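Local coordinates for transcriptional regulator, MarR family (Neisseria meningitidis serogroup B, PDB 3G3Z), which probably binds DNA through a winged helix-turn-helix domain and acts as a transcription factor of the MarR family, at residues Y38-T42 and L88-T92. Sequence-based numbering, arbitrary orientation.
Sequences YTLAT and LLSLT
L40 of helix 31-43 faces L89 and L91 of strand 89-91 where the short helical and strand axes pass 8.0 Å apart at 75°. The nearest CA pair across the contact, L40 and L91, is 6.3 Å apart, which sets L40 level with the C-terminal end of the strand. The CG of L40 stands beside the backbone N and anti to the carbonyl carbon (chi1 -68°), and with chi2 at -177° both CD1 and CD2 reach the strand. CD2 rests on the backbone, 3.4 Å from L89 O, while CD1 lies 4.1 Å from L89 CG, the two leucine side chains crossing at about a right angle. The two methyls of L91 divide the work: CD1 packs 3.7 Å from L40 CB and CD2 settles 3.5 Å from A41 CA, while its side chain meets that of L40 at an oblique angle. A41 CB also meets L91 CD2, at 3.8 Å. S90, between the two leucines, has its CB directed away from the helix and contacts E76 of the partner strand 75-77. That antiparallel pair forms the wing of the winged helix-turn-helix fold, so the contact joins the wing to helix 31-43, with A99 and T103 of helix 93-117 also packing on A41. No hydrogen bond links the two segments, and the 224 Å² buried comes mainly from leucines, implying that the wing base is joined to this helix by apolar van der Waals contact, while the backbone of L89 pairs with R46 and that of S90 with E76.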
ATOM      1  N   TYR A  38       9.883  -8.542 -12.472  1.00 17.67           N
ATOM      2  CA  TYR A  38       9.193  -9.736 -12.015  1.00 20.16           C
ATOM      3  C   TYR A  38       8.043 -10.167 -12.928  1.00 22.37           C
ATOM      4  O   TYR A  38       7.865 -11.369 -13.157  1.00 21.09           O
ATOM      5  CB  TYR A  38       8.724  -9.580 -10.578  1.00 18.42           C
ATOM      6  CG  TYR A  38       8.227 -10.862  -9.971  1.00 19.54           C
ATOM      7  CD1 TYR A  38       9.121 -11.849  -9.537  1.00 18.77           C
ATOM      8  CD2 TYR A  38       6.857 -11.101  -9.831  1.00 19.24           C
ATOM      9  CE1 TYR A  38       8.657 -13.040  -8.979  1.00 20.32           C
ATOM     10  CE2 TYR A  38       6.385 -12.287  -9.272  1.00 22.33           C
ATOM     11  CZ  TYR A  38       7.285 -13.247  -8.845  1.00 23.24           C
ATOM     12  OH  TYR A  38       6.811 -14.416  -8.298  1.00 24.82           O
ATOM     13  N   THR A  39       7.282  -9.204 -13.458  1.00 21.67           N
ATOM     14  CA  THR A  39       6.235  -9.518 -14.447  1.00 23.18           C
ATOM     15  C   THR A  39       6.843 -10.197 -15.678  1.00 21.97           C
ATOM     16  O   THR A  39       6.339 -11.217 -16.157  1.00 25.54           O
ATOM     17  CB  THR A  39       5.411  -8.261 -14.877  1.00 22.72           C
ATOM     18  OG1 THR A  39       4.922  -7.578 -13.717  1.00 28.14           O
ATOM     19  CG2 THR A  39       4.225  -8.651 -15.731  1.00 22.83           C
ATOM     20  N   LEU A  40       7.942  -9.645 -16.170  1.00 21.37           N
ATOM     21  CA  LEU A  40       8.552 -10.157 -17.392  1.00 24.01           C
ATOM     22  C   LEU A  40       9.188 -11.528 -17.195  1.00 25.11           C
ATOM     23  O   LEU A  40       9.172 -12.357 -18.103  1.00 24.74           O
ATOM     24  CB  LEU A  40       9.557  -9.154 -17.966  1.00 22.07           C
ATOM     25  CG  LEU A  40       9.001  -7.840 -18.535  1.00 22.18           C
ATOM     26  CD1 LEU A  40      10.120  -7.002 -19.133  1.00 18.51           C
ATOM     27  CD2 LEU A  40       7.911  -8.083 -19.576  1.00 22.93           C
ATOM     28  N   ALA A  41       9.735 -11.761 -16.006  1.00 26.82           N
ATOM     29  CA  ALA A  41      10.405 -13.023 -15.697  1.00 29.46           C
ATOM     30  C   ALA A  41       9.430 -14.184 -15.491  1.00 30.19           C
ATOM     31  O   ALA A  41       9.762 -15.336 -15.782  1.00 30.73           O
ATOM     32  CB  ALA A  41      11.308 -12.862 -14.479  1.00 29.36           C
ATOM     33  N   THR A  42       8.228 -13.869 -15.016  1.00 28.90           N
ATOM     34  CA  THR A  42       7.248 -14.886 -14.640  1.00 27.24           C
ATOM     35  C   THR A  42       6.080 -15.018 -15.621  1.00 26.76           C
ATOM     36  O   THR A  42       5.399 -16.041 -15.626  1.00 27.12           O
ATOM     37  CB  THR A  42       6.672 -14.601 -13.235  1.00 26.05           C
ATOM     38  OG1 THR A  42       6.101 -13.288 -13.223  1.00 25.84           O
ATOM     39  CG2 THR A  42       7.764 -14.693 -12.158  1.00 24.42           C
ATOM     40  N   LEU A  88       5.330  -4.976 -27.320  1.00 38.63           N
ATOM     41  CA  LEU A  88       5.680  -6.039 -26.375  1.00 34.95           C
ATOM     42  C   LEU A  88       7.081  -5.897 -25.803  1.00 33.39           C
ATOM     43  O   LEU A  88       8.059  -5.709 -26.531  1.00 34.20           O
ATOM     44  CB  LEU A  88       5.535  -7.425 -27.015  1.00 33.64           C
ATOM     45  CG  LEU A  88       4.159  -8.086 -27.049  1.00 32.93           C
ATOM     46  CD1 LEU A  88       4.151  -9.238 -28.058  1.00 32.08           C
ATOM     47  CD2 LEU A  88       3.729  -8.568 -25.660  1.00 30.61           C
ATOM     48  N   LEU A  89       7.154  -6.006 -24.484  1.00 30.85           N
ATOM     49  CA  LEU A  89       8.397  -5.888 -23.750  1.00 30.56           C
ATOM     50  C   LEU A  89       8.895  -7.287 -23.374  1.00 29.69           C
ATOM     51  O   LEU A  89       8.118  -8.152 -22.975  1.00 27.80           O
ATOM     52  CB  LEU A  89       8.153  -5.045 -22.502  1.00 29.85           C
ATOM     53  CG  LEU A  89       9.189  -4.119 -21.885  1.00 34.38           C
ATOM     54  CD1 LEU A  89       9.899  -3.254 -22.914  1.00 31.27           C
ATOM     55  CD2 LEU A  89       8.466  -3.249 -20.864  1.00 34.81           C
ATOM     56  N   SER A  90      10.200  -7.488 -23.501  1.00 29.01           N
ATOM     57  CA  SER A  90      10.825  -8.780 -23.282  1.00 28.87           C
ATOM     58  C   SER A  90      12.093  -8.616 -22.437  1.00 27.87           C
ATOM     59  O   SER A  90      12.784  -7.604 -22.533  1.00 28.64           O
ATOM     60  CB  SER A  90      11.151  -9.396 -24.647  1.00 30.75           C
ATOM     61  OG  SER A  90      11.969 -10.539 -24.535  1.00 35.29           O
ATOM     62  N   LEU A  91      12.384  -9.599 -21.592  1.00 26.83           N
ATOM     63  CA  LEU A  91      13.702  -9.704 -20.962  1.00 25.88           C
ATOM     64  C   LEU A  91      14.728 -10.157 -21.997  1.00 27.69           C
ATOM     65  O   LEU A  91      14.481 -11.097 -22.761  1.00 25.75           O
ATOM     66  CB  LEU A  91      13.675 -10.716 -19.822  1.00 26.33           C
ATOM     67  CG  LEU A  91      13.699 -10.358 -18.327  1.00 26.26           C
ATOM     68  CD1 LEU A  91      13.217  -8.951 -17.960  1.00 26.43           C
ATOM     69  CD2 LEU A  91      12.918 -11.415 -17.568  1.00 17.81           C
ATOM     70  N   THR A  92      15.874  -9.487 -22.021  1.00 26.54           N
ATOM     71  CA  THR A  92      16.995  -9.936 -22.831  1.00 26.61           C
ATOM     72  C   THR A  92      17.622 -11.167 -22.182  1.00 26.73           C
ATOM     73  O   THR A  92      17.224 -11.573 -21.087  1.00 27.25           O
ATOM     74  CB  THR A  92      18.061  -8.850 -22.937  1.00 25.34           C
ATOM     75  OG1 THR A  92      18.547  -8.549 -21.626  1.00 24.77           O
ATOM     76  CG2 THR A  92      17.484  -7.589 -23.583  1.00 25.72           C
TER